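Local coordinates for protein malate dehydrogenase (Naegleria fowleri, PDB 6UM4) that probably catalyses the reversible, NAD(P)-dependent oxidation of malate to oxaloacetate, at residues Trp277-Ser289 and Asn393-Leu407. Sequence-based numbering, arbitrary orientation.
Sequences WGNHSATQYPDLS and NSFSADRINASVKEL
Glu406 OE1 accepts three hydrogen bonds from the loop of a beta hairpin, whose strands run 271-277 and 285-287. Helix 394-414 packs on this hairpin in the alpha/beta domain of the lactate/malate dehydrogenase fold. Ser281 OG donates at 2.6 Å to the syn lone pair of Glu406 OE1. Thr283 OG1 (2.7 Å) and Asn279 ND2 (2.8 Å) reach Glu406 OE1 from opposite faces of the carboxylate. The Asn279 amide stands nearly perpendicular to it, at 86°. One turn back, Ser403 OG accepts from Asn279 N at 2.9 Å, in an almost straight bond. Gly278 CA passes close to this hydroxyl.

Farther along, Arg399 CB sits over one face of the Tyr285 ring. Ile400 CD1 covers a face of Trp277, 3.9 Å from the centroid of its six-membered ring. Tyr285 CG lies anti to the backbone N (chi1 174°), which lays the ring along the helix and lets OH hydrogen-bond Ser396 OG at 3.0 Å. Water 1 bridges Thr283 O and Arg399 O.

Second-shell bonds position these groups. Glu410 also accepts from Asn279 ND2. Trp277 NE1 donates to the anti lone pair of Asp287 OD2. At the helix start, Asn393 is the N-cap: its OD1 accepts from Ser396 N at 2.7 Å.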
ATOM      1  N   TRP A 277     -20.032  -7.675  16.246  1.00 20.46           N
ATOM      2  CA  TRP A 277     -20.843  -8.892  16.185  1.00 20.91           C
ATOM      3  C   TRP A 277     -21.704  -8.897  14.925  1.00 20.87           C
ATOM      4  O   TRP A 277     -22.206  -7.858  14.492  1.00 20.84           O
ATOM      5  CB  TRP A 277     -21.783  -9.026  17.390  1.00 21.73           C
ATOM      6  CG  TRP A 277     -21.147  -9.089  18.752  1.00 22.03           C
ATOM      7  CD1 TRP A 277     -20.725  -8.031  19.506  1.00 22.03           C
ATOM      8  CD2 TRP A 277     -20.944 -10.258  19.558  1.00 22.56           C
ATOM      9  NE1 TRP A 277     -20.207  -8.471  20.695  1.00 22.48           N
ATOM     10  CE2 TRP A 277     -20.348  -9.835  20.763  1.00 24.41           C
ATOM     11  CE3 TRP A 277     -21.188 -11.620  19.369  1.00 26.17           C
ATOM     12  CZ2 TRP A 277     -19.998 -10.724  21.772  1.00 24.87           C
ATOM     13  CZ3 TRP A 277     -20.835 -12.496  20.365  1.00 23.56           C
ATOM     14  CH2 TRP A 277     -20.244 -12.045  21.555  1.00 23.84           C
ATOM     15  N   GLY A 278     -21.914 -10.084  14.359  1.00 21.02           N
ATOM     16  CA  GLY A 278     -22.950 -10.231  13.348  1.00 21.27           C
ATOM     17  C   GLY A 278     -22.498 -10.225  11.894  1.00 20.79           C
ATOM     18  O   GLY A 278     -21.440 -10.757  11.552  1.00 20.36           O
ATOM     19  N   ASN A 279     -23.312  -9.625  11.036  1.00 20.94           N
ATOM     20  CA  ASN A 279     -23.114  -9.607   9.596  1.00 20.70           C
ATOM     21  C   ASN A 279     -22.220  -8.433   9.198  1.00 28.13           C
ATOM     22  O   ASN A 279     -22.293  -7.349   9.787  1.00 22.94           O
ATOM     23  CB  ASN A 279     -24.489  -9.478   8.931  1.00 21.37           C
ATOM     24  CG  ASN A 279     -24.496  -9.902   7.499  1.00 21.89           C
ATOM     25  OD1 ASN A 279     -23.512 -10.413   7.002  1.00 24.36           O
ATOM     26  ND2 ASN A 279     -25.624  -9.700   6.820  1.00 25.56           N
ATOM     27  N   HIS A 280     -21.401  -8.633   8.161  1.00 19.69           N
ATOM     28  CA  HIS A 280     -20.659  -7.503   7.578  1.00 22.08           C
ATOM     29  C   HIS A 280     -21.662  -6.672   6.773  1.00 25.90           C
ATOM     30  O   HIS A 280     -21.767  -6.761   5.547  1.00 22.23           O
ATOM     31  CB  HIS A 280     -19.497  -8.005   6.717  1.00 18.85           C
ATOM     32  CG  HIS A 280     -18.758  -6.922   5.994  1.00 22.66           C
ATOM     33  ND1 HIS A 280     -18.196  -5.840   6.636  1.00 23.57           N
ATOM     34  CD2 HIS A 280     -18.486  -6.759   4.676  1.00 23.81           C
ATOM     35  CE1 HIS A 280     -17.611  -5.055   5.746  1.00 25.69           C
ATOM     36  NE2 HIS A 280     -17.772  -5.592   4.548  1.00 25.95           N
ATOM     37  N   SER A 281     -22.424  -5.843   7.488  1.00 21.56           N
ATOM     38  CA  SER A 281     -23.514  -5.099   6.873  1.00 20.65           C
ATOM     39  C   SER A 281     -23.964  -4.030   7.854  1.00 23.74           C
ATOM     40  O   SER A 281     -23.416  -3.895   8.953  1.00 22.72           O
ATOM     41  CB  SER A 281     -24.678  -6.016   6.513  1.00 23.46           C
ATOM     42  OG  SER A 281     -25.406  -6.319   7.689  1.00 27.38           O
ATOM     43  N   ALA A 282     -24.997  -3.294   7.462  1.00 21.65           N
ATOM     44  CA  ALA A 282     -25.503  -2.241   8.332  1.00 27.23           C
ATOM     45  C   ALA A 282     -26.194  -2.773   9.586  1.00 31.31           C
ATOM     46  O   ALA A 282     -26.478  -1.976  10.480  1.00 25.65           O
ATOM     47  CB  ALA A 282     -26.466  -1.335   7.564  1.00 27.08           C
ATOM     48  N   THR A 283     -26.465  -4.080   9.688  1.00 29.34           N
ATOM     49  CA  THR A 283     -27.025  -4.625  10.920  1.00 29.64           C
ATOM     50  C   THR A 283     -25.954  -5.049  11.910  1.00 28.52           C
ATOM     51  O   THR A 283     -26.283  -5.574  12.982  1.00 24.88           O
ATOM     52  CB  THR A 283     -27.922  -5.838  10.637  1.00 25.43           C
ATOM     53  OG1 THR A 283     -27.107  -6.980  10.341  1.00 22.87           O
ATOM     54  CG2 THR A 283     -28.873  -5.550   9.482  1.00 27.31           C
ATOM     55  N   GLN A 284     -24.689  -4.849  11.575  1.00 24.49           N
ATOM     56  CA  GLN A 284     -23.618  -5.219  12.480  1.00 23.07           C
ATOM     57  C   GLN A 284     -23.820  -4.543  13.826  1.00 24.31           C
ATOM     58  O   GLN A 284     -24.458  -3.490  13.937  1.00 24.93           O
ATOM     59  CB  GLN A 284     -22.272  -4.802  11.893  1.00 23.71           C
ATOM     60  CG  GLN A 284     -22.097  -3.303  11.875  1.00 24.15           C
ATOM     61  CD  GLN A 284     -20.832  -2.881  11.180  1.00 23.18           C
ATOM     62  OE1 GLN A 284     -19.786  -2.748  11.816  1.00 23.25           O
ATOM     63  NE2 GLN A 284     -20.930  -2.602   9.879  1.00 19.58           N
ATOM     64  N   TYR A 285     -23.287  -5.167  14.862  1.00 21.66           N
ATOM     65  CA  TYR A 285     -23.341  -4.562  16.179  1.00 21.69           C
ATOM     66  C   TYR A 285     -21.938  -4.250  16.649  1.00 24.88           C
ATOM     67  O   TYR A 285     -21.224  -5.151  17.113  1.00 24.38           O
ATOM     68  CB  TYR A 285     -24.062  -5.466  17.184  1.00 22.65           C
ATOM     69  CG  TYR A 285     -24.006  -4.908  18.577  1.00 22.84           C
ATOM     70  CD1 TYR A 285     -24.273  -3.555  18.825  1.00 23.98           C
ATOM     71  CD2 TYR A 285     -23.646  -5.706  19.640  1.00 23.11           C
ATOM     72  CE1 TYR A 285     -24.196  -3.042  20.093  1.00 24.56           C
ATOM     73  CE2 TYR A 285     -23.573  -5.196  20.916  1.00 23.78           C
ATOM     74  CZ  TYR A 285     -23.848  -3.869  21.134  1.00 23.86           C
ATOM     75  OH  TYR A 285     -23.773  -3.383  22.411  1.00 24.47           O
ATOM     76  N   PRO A 286     -21.483  -3.003  16.529  1.00 26.99           N
ATOM     77  CA  PRO A 286     -20.208  -2.609  17.141  1.00 24.07           C
ATOM     78  C   PRO A 286     -20.385  -2.523  18.650  1.00 25.47           C
ATOM     79  O   PRO A 286     -21.198  -1.740  19.145  1.00 23.79           O
ATOM     80  CB  PRO A 286     -19.928  -1.231  16.523  1.00 22.58           C
ATOM     81  CG  PRO A 286     -20.980  -1.040  15.427  1.00 22.95           C
ATOM     82  CD  PRO A 286     -22.141  -1.874  15.855  1.00 24.94           C
ATOM     83  N   ASP A 287     -19.622  -3.322  19.386  1.00 24.81           N
ATOM     84  CA  ASP A 287     -19.912  -3.583  20.791  1.00 23.64           C
ATOM     85  C   ASP A 287     -18.849  -2.914  21.652  1.00 26.91           C
ATOM     86  O   ASP A 287     -17.685  -3.331  21.639  1.00 22.23           O
ATOM     87  CB  ASP A 287     -19.975  -5.093  21.043  1.00 24.86           C
ATOM     88  CG  ASP A 287     -20.438  -5.444  22.458  1.00 30.88           C
ATOM     89  OD1 ASP A 287     -20.787  -4.529  23.235  1.00 29.98           O
ATOM     90  OD2 ASP A 287     -20.475  -6.650  22.779  1.00 30.43           O
ATOM     91  N   LEU A 288     -19.251  -1.871  22.386  1.00 22.71           N
ATOM     92  CA  LEU A 288     -18.399  -1.185  23.347  1.00 23.99           C
ATOM     93  C   LEU A 288     -18.592  -1.695  24.768  1.00 32.63           C
ATOM     94  O   LEU A 288     -17.992  -1.138  25.693  1.00 26.19           O
ATOM     95  CB  LEU A 288     -18.665   0.330  23.329  1.00 26.35           C
ATOM     96  CG  LEU A 288     -18.099   1.101  22.123  1.00 24.56           C
ATOM     97  CD1 LEU A 288     -18.503   2.571  22.102  1.00 23.04           C
ATOM     98  CD2 LEU A 288     -16.598   0.954  22.080  1.00 22.19           C
ATOM     99  N   SER A 289     -19.393  -2.749  24.966  1.00 28.21           N
ATOM    100  CA  SER A 289     -19.787  -3.124  26.328  1.00 33.72           C
ATOM    101  C   SER A 289     -18.586  -3.421  27.216  1.00 32.18           C
ATOM    102  O   SER A 289     -18.668  -3.236  28.430  1.00 26.45           O
ATOM    103  CB  SER A 289     -20.714  -4.347  26.330  1.00 29.12           C
ATOM    104  OG  SER A 289     -21.846  -4.169  25.496  1.00 30.38           O
ATOM    105  N   ASN A 393     -25.590  -8.203  27.848  1.00 29.18           N
ATOM    106  CA  ASN A 393     -26.778  -7.517  28.334  1.00 32.36           C
ATOM    107  C   ASN A 393     -27.870  -7.468  27.272  1.00 30.04           C
ATOM    108  O   ASN A 393     -27.685  -7.850  26.116  1.00 29.11           O
ATOM    109  CB  ASN A 393     -26.467  -6.094  28.798  1.00 36.34           C
ATOM    110  CG  ASN A 393     -25.808  -5.241  27.729  1.00 38.08           C
ATOM    111  OD1 ASN A 393     -26.253  -5.164  26.570  1.00 34.77           O
ATOM    112  ND2 ASN A 393     -24.782  -4.512  28.149  1.00 39.52           N
ATOM    113  N   SER A 394     -29.021  -6.948  27.692  1.00 30.94           N
ATOM    114  CA  SER A 394     -30.221  -6.975  26.864  1.00 32.34           C
ATOM    115  C   SER A 394     -30.089  -6.061  25.654  1.00 33.43           C
ATOM    116  O   SER A 394     -30.629  -6.361  24.583  1.00 39.88           O
ATOM    117  CB  SER A 394     -31.434  -6.576  27.711  1.00 33.76           C
ATOM    118  OG  SER A 394     -32.474  -6.090  26.885  1.00 36.26           O
ATOM    119  N   PHE A 395     -29.411  -4.923  25.806  1.00 30.72           N
ATOM    120  CA  PHE A 395     -29.185  -4.081  24.640  1.00 31.30           C
ATOM    121  C   PHE A 395     -28.300  -4.792  23.631  1.00 30.34           C
ATOM    122  O   PHE A 395     -28.581  -4.776  22.427  1.00 32.09           O
ATOM    123  CB  PHE A 395     -28.541  -2.760  25.028  1.00 32.50           C
ATOM    124  CG  PHE A 395     -28.177  -1.914  23.850  1.00 39.22           C
ATOM    125  CD1 PHE A 395     -29.171  -1.387  23.032  1.00 46.30           C
ATOM    126  CD2 PHE A 395     -26.851  -1.670  23.530  1.00 36.81           C
ATOM    127  CE1 PHE A 395     -28.854  -0.605  21.933  1.00 45.56           C
ATOM    128  CE2 PHE A 395     -26.529  -0.887  22.438  1.00 38.70           C
ATOM    129  CZ  PHE A 395     -27.526  -0.361  21.629  1.00 40.98           C
ATOM    130  N   SER A 396     -27.236  -5.435  24.112  1.00 27.35           N
ATOM    131  CA  SER A 396     -26.379  -6.206  23.216  1.00 31.54           C
ATOM    132  C   SER A 396     -27.133  -7.383  22.608  1.00 31.04           C
ATOM    133  O   SER A 396     -26.990  -7.664  21.414  1.00 26.06           O
ATOM    134  CB  SER A 396     -25.134  -6.693  23.952  1.00 26.84           C
ATOM    135  OG  SER A 396     -24.296  -5.619  24.300  1.00 25.83           O
ATOM    136  N   ALA A 397     -27.896  -8.121  23.422  1.00 29.88           N
ATOM    137  CA  ALA A 397     -28.589  -9.293  22.889  1.00 27.97           C
ATOM    138  C   ALA A 397     -29.553  -8.904  21.778  1.00 27.99           C
ATOM    139  O   ALA A 397     -29.657  -9.603  20.764  1.00 31.55           O
ATOM    140  CB  ALA A 397     -29.332 -10.037  24.003  1.00 36.29           C
ATOM    141  N   ASP A 398     -30.268  -7.794  21.959  1.00 28.45           N
ATOM    142  CA  ASP A 398     -31.190  -7.317  20.933  1.00 28.63           C
ATOM    143  C   ASP A 398     -30.465  -7.053  19.627  1.00 27.49           C
ATOM    144  O   ASP A 398     -30.945  -7.416  18.547  1.00 27.48           O
ATOM    145  CB  ASP A 398     -31.875  -6.031  21.390  1.00 29.32           C
ATOM    146  CG  ASP A 398     -32.912  -6.252  22.472  1.00 36.34           C
ATOM    147  OD1 ASP A 398     -33.241  -7.414  22.828  1.00 32.75           O
ATOM    148  OD2 ASP A 398     -33.390  -5.220  22.980  1.00 36.62           O
ATOM    149  N   ARG A 399     -29.334  -6.362  19.703  1.00 26.63           N
ATOM    150  CA  ARG A 399     -28.642  -5.958  18.487  1.00 25.66           C
ATOM    151  C   ARG A 399     -28.080  -7.178  17.768  1.00 32.85           C
ATOM    152  O   ARG A 399     -28.293  -7.350  16.560  1.00 33.15           O
ATOM    153  CB  ARG A 399     -27.539  -4.944  18.815  1.00 25.01           C
ATOM    154  CG  ARG A 399     -28.048  -3.577  19.247  1.00 26.10           C
ATOM    155  CD  ARG A 399     -28.995  -3.032  18.198  1.00 29.84           C
ATOM    156  NE  ARG A 399     -29.390  -1.655  18.445  1.00 37.15           N
ATOM    157  CZ  ARG A 399     -28.756  -0.596  17.947  1.00 39.23           C
ATOM    158  NH1 ARG A 399     -27.683  -0.757  17.179  1.00 24.97           N
ATOM    159  NH2 ARG A 399     -29.202   0.626  18.217  1.00 40.15           N
ATOM    160  N   ILE A 400     -27.383  -8.047  18.510  1.00 24.96           N
ATOM    161  CA  ILE A 400     -26.875  -9.295  17.948  1.00 27.65           C
ATOM    162  C   ILE A 400     -28.003 -10.082  17.291  1.00 26.64           C
ATOM    163  O   ILE A 400     -27.853 -10.580  16.170  1.00 26.77           O
ATOM    164  CB  ILE A 400     -26.171 -10.126  19.036  1.00 24.77           C
ATOM    165  CG1 ILE A 400     -24.941  -9.413  19.579  1.00 24.18           C
ATOM    166  CG2 ILE A 400     -25.742 -11.459  18.486  1.00 24.61           C
ATOM    167  CD1 ILE A 400     -24.359 -10.121  20.776  1.00 24.58           C
ATOM    168  N   ASN A 401     -29.169 -10.167  17.954  1.00 26.29           N
ATOM    169  CA  ASN A 401     -30.284 -10.920  17.383  1.00 27.06           C
ATOM    170  C   ASN A 401     -30.739 -10.327  16.056  1.00 26.88           C
ATOM    171  O   ASN A 401     -31.156 -11.063  15.157  1.00 27.11           O
ATOM    172  CB  ASN A 401     -31.460 -10.977  18.375  1.00 28.34           C
ATOM    173  CG  ASN A 401     -31.432 -12.225  19.247  1.00 31.19           C
ATOM    174  OD1 ASN A 401     -31.156 -13.329  18.769  1.00 39.22           O
ATOM    175  ND2 ASN A 401     -31.660 -12.046  20.543  1.00 29.65           N
ATOM    176  N   ALA A 402     -30.724  -8.997  15.934  1.00 26.63           N
ATOM    177  CA  ALA A 402     -31.110  -8.366  14.674  1.00 26.56           C
ATOM    178  C   ALA A 402     -30.173  -8.771  13.541  1.00 25.63           C
ATOM    179  O   ALA A 402     -30.604  -8.960  12.397  1.00 25.81           O
ATOM    180  CB  ALA A 402     -31.124  -6.842  14.832  1.00 26.52           C
ATOM    181  N   SER A 403     -28.884  -8.879  13.830  1.00 24.73           N
ATOM    182  CA  SER A 403     -27.956  -9.221  12.763  1.00 23.92           C
ATOM    183  C   SER A 403     -28.037 -10.716  12.458  1.00 25.36           C
ATOM    184  O   SER A 403     -27.973 -11.122  11.293  1.00 27.45           O
ATOM    185  CB  SER A 403     -26.542  -8.789  13.147  1.00 23.56           C
ATOM    186  OG  SER A 403     -25.780  -8.381  12.001  1.00 22.94           O
ATOM    187  N   VAL A 404     -28.205 -11.541  13.494  1.00 24.63           N
ATOM    188  CA  VAL A 404     -28.426 -12.970  13.272  1.00 25.10           C
ATOM    189  C   VAL A 404     -29.650 -13.187  12.393  1.00 25.88           C
ATOM    190  O   VAL A 404     -29.615 -13.961  11.428  1.00 28.57           O
ATOM    191  CB  VAL A 404     -28.548 -13.690  14.625  1.00 25.71           C
ATOM    192  CG1 VAL A 404     -29.173 -15.069  14.449  1.00 26.57           C
ATOM    193  CG2 VAL A 404     -27.168 -13.803  15.256  1.00 27.00           C
ATOM    194  N   LYS A 405     -30.721 -12.440  12.659  1.00 26.55           N
ATOM    195  CA  LYS A 405     -31.914 -12.520  11.829  1.00 27.42           C
ATOM    196  C   LYS A 405     -31.588 -12.237  10.367  1.00 26.93           C
ATOM    197  O   LYS A 405     -32.105 -12.904   9.467  1.00 27.47           O
ATOM    198  CB  LYS A 405     -32.965 -11.550  12.355  1.00 29.87           C
ATOM    199  CG  LYS A 405     -34.317 -11.622  11.677  1.00 31.90           C
ATOM    200  CD  LYS A 405     -35.299 -10.679  12.379  1.00 34.51           C
ATOM    201  CE  LYS A 405     -36.699 -10.812  11.809  1.00 42.45           C
ATOM    202  NZ  LYS A 405     -36.748 -10.360  10.396  1.00 50.24           N
ATOM    203  N   GLU A 406     -30.754 -11.235  10.106  1.00 26.02           N
ATOM    204  CA  GLU A 406     -30.413 -10.940   8.723  1.00 25.64           C
ATOM    205  C   GLU A 406     -29.582 -12.054   8.113  1.00 25.19           C
ATOM    206  O   GLU A 406     -29.794 -12.436   6.959  1.00 25.46           O
ATOM    207  CB  GLU A 406     -29.653  -9.626   8.639  1.00 24.85           C
ATOM    208  CG  GLU A 406     -29.349  -9.240   7.231  1.00 24.61           C
ATOM    209  CD  GLU A 406     -28.553  -7.968   7.167  1.00 27.67           C
ATOM    210  OE1 GLU A 406     -27.477  -7.898   7.805  1.00 23.11           O
ATOM    211  OE2 GLU A 406     -29.028  -7.038   6.492  1.00 28.77           O
ATOM    212  N   LEU A 407     -28.638 -12.592   8.883  1.00 24.62           N
ATOM    213  CA  LEU A 407     -27.821 -13.693   8.394  1.00 24.32           C
ATOM    214  C   LEU A 407     -28.680 -14.910   8.076  1.00 25.29           C
ATOM    215  O   LEU A 407     -28.472 -15.581   7.059  1.00 29.26           O
ATOM    216  CB  LEU A 407     -26.759 -14.043   9.439  1.00 25.89           C
ATOM    217  CG  LEU A 407     -25.581 -13.073   9.580  1.00 26.31           C
ATOM    218  CD1 LEU A 407     -24.822 -13.312  10.879  1.00 26.68           C
ATOM    219  CD2 LEU A 407     -24.639 -13.225   8.378  1.00 26.87           C
TER
HETATM  220  O   HOH W   1     -27.858  -4.875  15.066  1.00 25.06           O
HETATM  221  O   HOH W   2     -26.327  -2.672  16.078  1.00 20.50           O
HETATM  222  O   HOH W   3     -21.947  -7.222  24.787  1.00 32.44           O